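PDB 7E6G: putative GGDEF domain protein from Pseudomonas aeruginosa, which probably catalyses the magnesium-dependent condensation of two GTP molecules into the second messenger cyclic di-GMP, with release of diphosphate. Local coordinates for residues L186-T191 with P198-V203; R164-E169 with D174-W179. All blocks are in the same frame, centred on the assembly; numbering follows the deposited sequence.

Overall arrangement
After helix 3-17 and the long helix 27-102, the chain continues into the globular GGDEF fold, where two short-range closures follow one another. Contact 2 comes first: after helix 152-168 a short loop turns the chain back, and strand 175-178 packs, through Cys-176, against the C-terminal part of the helix. The chain then passes through the GGEEF turn into strand 183-188, and contact 1 closes the next loop by setting helix 193-208 on that strand. The contacts are in series, neither nested nor crossed, and their centres lie about 10 Å apart. The hairpin unites them, with Leu-187 N probably hydrogen-bonded to Leu-175 O at 2.8 Å, so two consecutive helices are tied to neighbouring strands of one sheet.

Contact 1 (L186-T191 with P198-V203); sequences LLLPQT and PVLERV
Leu-186 and Leu-200 meet because both keep CG beside the backbone N and anti to the carbonyl carbon (chi1 -85° in Leu-186), while the second torsion selects the methyl that does the touching. In Leu-186 it leaves CD2 extended away from the strand; in Leu-200 it sends CD1 onward and turns CD2 back toward the sheet. The two CD2 methyls lie 3.9 Å apart, the side chains sliding past one another in opposite directions rather than meeting end on. Leu-186 and Val-203, by contrast, reach toward each other tip to tip, with CD2 of Leu-186 4.0 Å from CG1 of Val-203. The same leucine methyl is thus shared by residues 200 and 203 of the helix. One step along this face of the strand, Leu-188 directs CD1 to within 4.3 Å of Leu-200 CD2, giving that methyl a second strand partner.

The interaction is wholly apolar across the interface, and all its touching residues are buried. Strand and helix run nearly antiparallel, at 152°, with their axes 11.4 Å apart at closest approach, a gap bridged by side chains from both sides. Ala-136 of the neighbouring strand 134-140 also touches Leu-186 and Leu-200, so the helix rests on more than one strand. Beyond Leu-188 the chain turns away, and Thr-191 OG1 donates a 2.8 Å hydrogen bond to Pro-189 O from above the carbonyl plane. The whole is a beta-alpha unit: strand 183-188, a short loop, then helix 193-208 folding back over the sheet, as in the alpha/beta core of GGDEF domains.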
loop_
_atom_site.group_PDB
_atom_site.type_symbol
_atom_site.label_atom_id
_atom_site.label_comp_id
_atom_site.label_asym_id
_atom_site.label_seq_id
_atom_site.Cartn_x
_atom_site.Cartn_y
_atom_site.Cartn_z
ATOM N N LEU A 186 -28.260 27.357 -25.916
ATOM C CA LEU A 186 -27.229 26.634 -26.637
ATOM C C LEU A 186 -25.957 27.476 -26.591
ATOM O O LEU A 186 -25.982 28.659 -26.949
ATOM C CB LEU A 186 -27.669 26.380 -28.083
ATOM C CG LEU A 186 -28.535 25.150 -28.434
ATOM C CD1 LEU A 186 -29.695 24.893 -27.453
ATOM C CD2 LEU A 186 -29.083 25.267 -29.848
ATOM N N LEU A 187 -24.866 26.884 -26.123
ATOM C CA LEU A 187 -23.544 27.482 -26.206
ATOM C C LEU A 187 -22.704 26.667 -27.181
ATOM O O LEU A 187 -22.444 25.473 -26.955
ATOM C CB LEU A 187 -22.875 27.546 -24.840
ATOM C CG LEU A 187 -21.421 28.018 -24.882
ATOM C CD1 LEU A 187 -21.345 29.502 -24.981
ATOM C CD2 LEU A 187 -20.731 27.568 -23.617
ATOM N N LEU A 188 -22.300 27.298 -28.279
ATOM C CA LEU A 188 -21.373 26.641 -29.190
ATOM C C LEU A 188 -20.001 27.264 -28.999
ATOM O O LEU A 188 -19.752 28.389 -29.472
ATOM C CB LEU A 188 -21.827 26.763 -30.648
ATOM C CG LEU A 188 -23.305 26.527 -30.933
ATOM C CD1 LEU A 188 -23.538 26.443 -32.436
ATOM C CD2 LEU A 188 -23.775 25.273 -30.242
ATOM N N PRO A 189 -19.091 26.591 -28.309
ATOM C CA PRO A 189 -17.785 27.183 -28.031
ATOM C C PRO A 189 -16.882 27.094 -29.244
ATOM O O PRO A 189 -16.999 26.189 -30.076
ATOM C CB PRO A 189 -17.253 26.325 -26.878
ATOM C CG PRO A 189 -17.869 24.989 -27.112
ATOM C CD PRO A 189 -19.198 25.210 -27.802
ATOM N N GLN A 190 -15.971 28.063 -29.331
ATOM C CA GLN A 190 -15.014 28.140 -30.429
ATOM C C GLN A 190 -15.713 27.954 -31.768
ATOM O O GLN A 190 -15.336 27.116 -32.587
ATOM C CB GLN A 190 -13.890 27.119 -30.240
ATOM C CG GLN A 190 -13.258 27.174 -28.861
ATOM C CD GLN A 190 -12.264 26.068 -28.637
ATOM O OE1 GLN A 190 -12.427 25.247 -27.731
ATOM N NE2 GLN A 190 -11.215 26.043 -29.449
ATOM N N THR A 191 -16.762 28.738 -31.968
ATOM C CA THR A 191 -17.581 28.657 -33.165
ATOM C C THR A 191 -17.942 30.069 -33.588
ATOM O O THR A 191 -18.178 30.937 -32.743
ATOM C CB THR A 191 -18.849 27.803 -32.923
ATOM O OG1 THR A 191 -18.481 26.492 -32.460
ATOM C CG2 THR A 191 -19.676 27.676 -34.190
ATOM N N PRO A 198 -25.590 26.186 -39.918
ATOM C CA PRO A 198 -26.006 24.796 -40.205
ATOM C C PRO A 198 -26.379 23.984 -38.973
ATOM O O PRO A 198 -27.427 23.315 -38.974
ATOM C CB PRO A 198 -24.781 24.214 -40.929
ATOM C CG PRO A 198 -24.125 25.370 -41.540
ATOM C CD PRO A 198 -24.318 26.519 -40.588
ATOM N N VAL A 199 -25.545 23.995 -37.928
ATOM C CA VAL A 199 -25.872 23.246 -36.715
ATOM C C VAL A 199 -27.210 23.714 -36.151
ATOM O O VAL A 199 -28.082 22.900 -35.830
ATOM C CB VAL A 199 -24.749 23.382 -35.669
ATOM C CG1 VAL A 199 -25.103 22.604 -34.417
ATOM C CG2 VAL A 199 -23.411 22.924 -36.237
ATOM N N LEU A 200 -27.391 25.032 -36.027
ATOM C CA LEU A 200 -28.640 25.570 -35.499
ATOM C C LEU A 200 -29.835 25.145 -36.349
ATOM O O LEU A 200 -30.897 24.798 -35.813
ATOM C CB LEU A 200 -28.558 27.093 -35.406
ATOM C CG LEU A 200 -27.528 27.676 -34.425
ATOM C CD1 LEU A 200 -27.589 29.201 -34.394
ATOM C CD2 LEU A 200 -27.708 27.111 -33.028
ATOM N N GLU A 201 -29.692 25.166 -37.676
ATOM C CA GLU A 201 -30.816 24.755 -38.510
ATOM C C GLU A 201 -31.124 23.276 -38.329
ATOM O O GLU A 201 -32.287 22.872 -38.405
ATOM C CB GLU A 201 -30.546 25.081 -39.977
ATOM C CG GLU A 201 -30.838 26.541 -40.351
ATOM C CD GLU A 201 -32.157 27.082 -39.771
ATOM O OE1 GLU A 201 -33.248 26.568 -40.128
ATOM O OE2 GLU A 201 -32.100 28.035 -38.954
ATOM N N ARG A 202 -30.107 22.459 -38.053
ATOM C CA ARG A 202 -30.376 21.047 -37.785
ATOM C C ARG A 202 -31.063 20.858 -36.437
ATOM O O ARG A 202 -31.920 19.985 -36.286
ATOM C CB ARG A 202 -29.082 20.248 -37.842
ATOM C CG ARG A 202 -28.878 19.576 -39.177
ATOM C CD ARG A 202 -27.663 18.677 -39.163
ATOM N NE ARG A 202 -26.446 19.465 -39.308
ATOM C CZ ARG A 202 -25.566 19.639 -38.333
ATOM N NH1 ARG A 202 -25.773 19.065 -37.145
ATOM N NH2 ARG A 202 -24.490 20.381 -38.553
ATOM N N VAL A 203 -30.696 21.674 -35.452
ATOM C CA VAL A 203 -31.375 21.663 -34.163
ATOM C C VAL A 203 -32.846 22.021 -34.326
ATOM O O VAL A 203 -33.736 21.389 -33.726
ATOM C CB VAL A 203 -30.660 22.628 -33.214
ATOM C CG1 VAL A 203 -31.471 22.842 -31.950
ATOM C CG2 VAL A 203 -29.280 22.082 -32.926
#

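Contact 2 (R164-E169 with D174-W179); sequences RAMESE and DLCGRW
Glu-167 and Cys-176 mark the nearest backbone approach, 6.6 Å between CA atoms, where the end of helix 152-168 passes one of the two outermost strands of the sheet within this chain. Met-166 and Glu-167 divide the work. The methionine chain bends at its last torsion (chi3 -52°) and brings CE to 3.6 Å from Cys-176 SG, a buried apolar contact; Val-203, Val-207 and Phe-184 also touch this methionine. Glu-167 bends instead at chi2 (-80°), which lays its carboxylate alongside the cysteine methylene, OE2 being 3.5 Å from Cys-176 CB.

Two waters lie between that carboxylate and the strand. Water 1 donates to Glu-167 OE2 at 2.9 Å and, at 3.3 Å, to the carbonyl O of Asp-174. Water 2 accepts from Cys-176 N at 3.1 Å; it also lies by Glu-167 OE1, too close to be trusted in detail. Arg-178, farther along the strand, hydrogen-bonds through NH2 to O6 of the bound GTP analogue.

The chemistry is therefore split: a thioether methyl and a thiol pack in the buried part, while water relays the carboxylate to backbone groups at the sheet's edge. Water 1, donating to OE2, is consistent with an ionised Glu-167.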
loop_
_atom_site.group_PDB
_atom_site.type_symbol
_atom_site.label_atom_id
_atom_site.label_comp_id
_atom_site.label_asym_id
_atom_site.label_seq_id
_atom_site.Cartn_x
_atom_site.Cartn_y
_atom_site.Cartn_z
ATOM N N ARG A 164 -33.767 15.840 -25.701
ATOM C CA ARG A 164 -33.129 14.734 -26.408
ATOM C C ARG A 164 -32.823 15.131 -27.843
ATOM O O ARG A 164 -31.702 14.933 -28.335
ATOM C CB ARG A 164 -34.019 13.490 -26.373
ATOM C CG ARG A 164 -33.754 12.579 -25.196
ATOM C CD ARG A 164 -34.682 11.370 -25.193
ATOM N NE ARG A 164 -35.130 11.013 -23.841
ATOM C CZ ARG A 164 -36.240 10.318 -23.582
ATOM N NH1 ARG A 164 -37.017 9.910 -24.586
ATOM N NH2 ARG A 164 -36.585 10.033 -22.325
ATOM N N ALA A 165 -33.807 15.737 -28.513
ATOM C CA ALA A 165 -33.657 16.057 -29.925
ATOM C C ALA A 165 -32.546 17.064 -30.139
ATOM O O ALA A 165 -31.730 16.907 -31.056
ATOM C CB ALA A 165 -34.972 16.589 -30.492
ATOM N N MET A 166 -32.493 18.104 -29.305
ATOM C CA MET A 166 -31.462 19.120 -29.488
ATOM C C MET A 166 -30.081 18.545 -29.220
ATOM O O MET A 166 -29.155 18.757 -30.013
ATOM C CB MET A 166 -31.742 20.338 -28.606
ATOM C CG MET A 166 -32.913 21.156 -29.131
ATOM S SD MET A 166 -33.199 22.694 -28.240
ATOM C CE MET A 166 -33.249 22.055 -26.558
ATOM N N GLU A 167 -29.930 17.775 -28.136
ATOM C CA GLU A 167 -28.633 17.173 -27.852
ATOM C C GLU A 167 -28.177 16.244 -28.970
ATOM O O GLU A 167 -26.972 16.100 -29.197
ATOM C CB GLU A 167 -28.684 16.419 -26.534
ATOM C CG GLU A 167 -28.654 17.329 -25.357
ATOM C CD GLU A 167 -27.249 17.814 -25.031
ATOM O OE1 GLU A 167 -26.730 17.455 -23.951
ATOM O OE2 GLU A 167 -26.660 18.552 -25.856
ATOM N N SER A 168 -29.111 15.615 -29.685
ATOM C CA SER A 168 -28.700 14.694 -30.739
ATOM C C SER A 168 -28.113 15.382 -31.972
ATOM O O SER A 168 -27.394 14.730 -32.731
ATOM C CB SER A 168 -29.871 13.822 -31.174
ATOM O OG SER A 168 -29.384 12.668 -31.846
ATOM N N GLU A 169 -28.412 16.656 -32.213
ATOM C CA GLU A 169 -27.877 17.362 -33.375
ATOM C C GLU A 169 -26.713 18.279 -33.037
ATOM O O GLU A 169 -26.292 19.052 -33.901
ATOM C CB GLU A 169 -28.962 18.203 -34.064
ATOM C CG GLU A 169 -30.171 17.422 -34.577
ATOM C CD GLU A 169 -29.845 16.413 -35.672
ATOM O OE1 GLU A 169 -30.413 15.293 -35.594
ATOM O OE2 GLU A 169 -29.052 16.743 -36.600
ATOM N N ASP A 174 -20.347 21.246 -27.816
ATOM C CA ASP A 174 -21.468 22.149 -27.631
ATOM C C ASP A 174 -22.241 21.802 -26.362
ATOM O O ASP A 174 -22.208 20.675 -25.855
ATOM C CB ASP A 174 -22.404 22.083 -28.823
ATOM C CG ASP A 174 -21.740 22.518 -30.091
ATOM O OD1 ASP A 174 -20.652 23.129 -30.021
ATOM O OD2 ASP A 174 -22.305 22.229 -31.163
ATOM N N LEU A 175 -22.970 22.788 -25.867
ATOM C CA LEU A 175 -23.607 22.708 -24.562
ATOM C C LEU A 175 -25.052 23.149 -24.696
ATOM O O LEU A 175 -25.317 24.288 -25.088
ATOM C CB LEU A 175 -22.872 23.607 -23.581
ATOM C CG LEU A 175 -22.596 23.142 -22.168
ATOM C CD1 LEU A 175 -21.831 21.834 -22.163
ATOM C CD2 LEU A 175 -21.794 24.234 -21.534
ATOM N N CYS A 176 -25.987 22.272 -24.369
ATOM C CA CYS A 176 -27.398 22.637 -24.384
ATOM C C CYS A 176 -27.929 22.648 -22.957
ATOM O O CYS A 176 -28.026 21.592 -22.327
ATOM C CB CYS A 176 -28.223 21.675 -25.234
ATOM S SG CYS A 176 -30.006 22.043 -25.111
ATOM N N GLY A 177 -28.306 23.823 -22.461
ATOM C CA GLY A 177 -28.740 23.970 -21.089
ATOM C C GLY A 177 -30.194 24.375 -20.969
ATOM O O GLY A 177 -30.742 25.074 -21.829
ATOM N N ARG A 178 -30.825 23.916 -19.887
ATOM C CA ARG A 178 -32.150 24.379 -19.505
ATOM C C ARG A 178 -32.026 25.761 -18.868
ATOM O O ARG A 178 -31.370 25.921 -17.838
ATOM C CB ARG A 178 -32.799 23.380 -18.552
ATOM C CG ARG A 178 -34.129 23.864 -18.001
ATOM C CD ARG A 178 -35.122 22.754 -17.961
ATOM N NE ARG A 178 -36.495 23.235 -17.943
ATOM C CZ ARG A 178 -37.461 22.590 -17.300
ATOM N NH1 ARG A 178 -37.171 21.475 -16.640
ATOM N NH2 ARG A 178 -38.699 23.054 -17.295
ATOM N N TRP A 179 -32.634 26.764 -19.490
ATOM C CA TRP A 179 -32.429 28.145 -19.076
ATOM C C TRP A 179 -33.606 28.690 -18.282
ATOM O O TRP A 179 -33.438 29.654 -17.529
ATOM C CB TRP A 179 -32.175 29.017 -20.320
ATOM C CG TRP A 179 -31.700 30.447 -20.099
ATOM C CD1 TRP A 179 -32.365 31.605 -20.457
ATOM C CD2 TRP A 179 -30.454 30.869 -19.529
ATOM N NE1 TRP A 179 -31.614 32.708 -20.124
ATOM C CE2 TRP A 179 -30.434 32.284 -19.561
ATOM C CE3 TRP A 179 -29.354 30.192 -18.989
ATOM C CZ2 TRP A 179 -29.351 33.032 -19.059
ATOM C CZ3 TRP A 179 -28.273 30.937 -18.498
ATOM C CH2 TRP A 179 -28.285 32.341 -18.536
HETATM O O HOH W 1 -23.899 17.876 -26.220
HETATM O O HOH W 2 -25.500 19.457 -23.049
#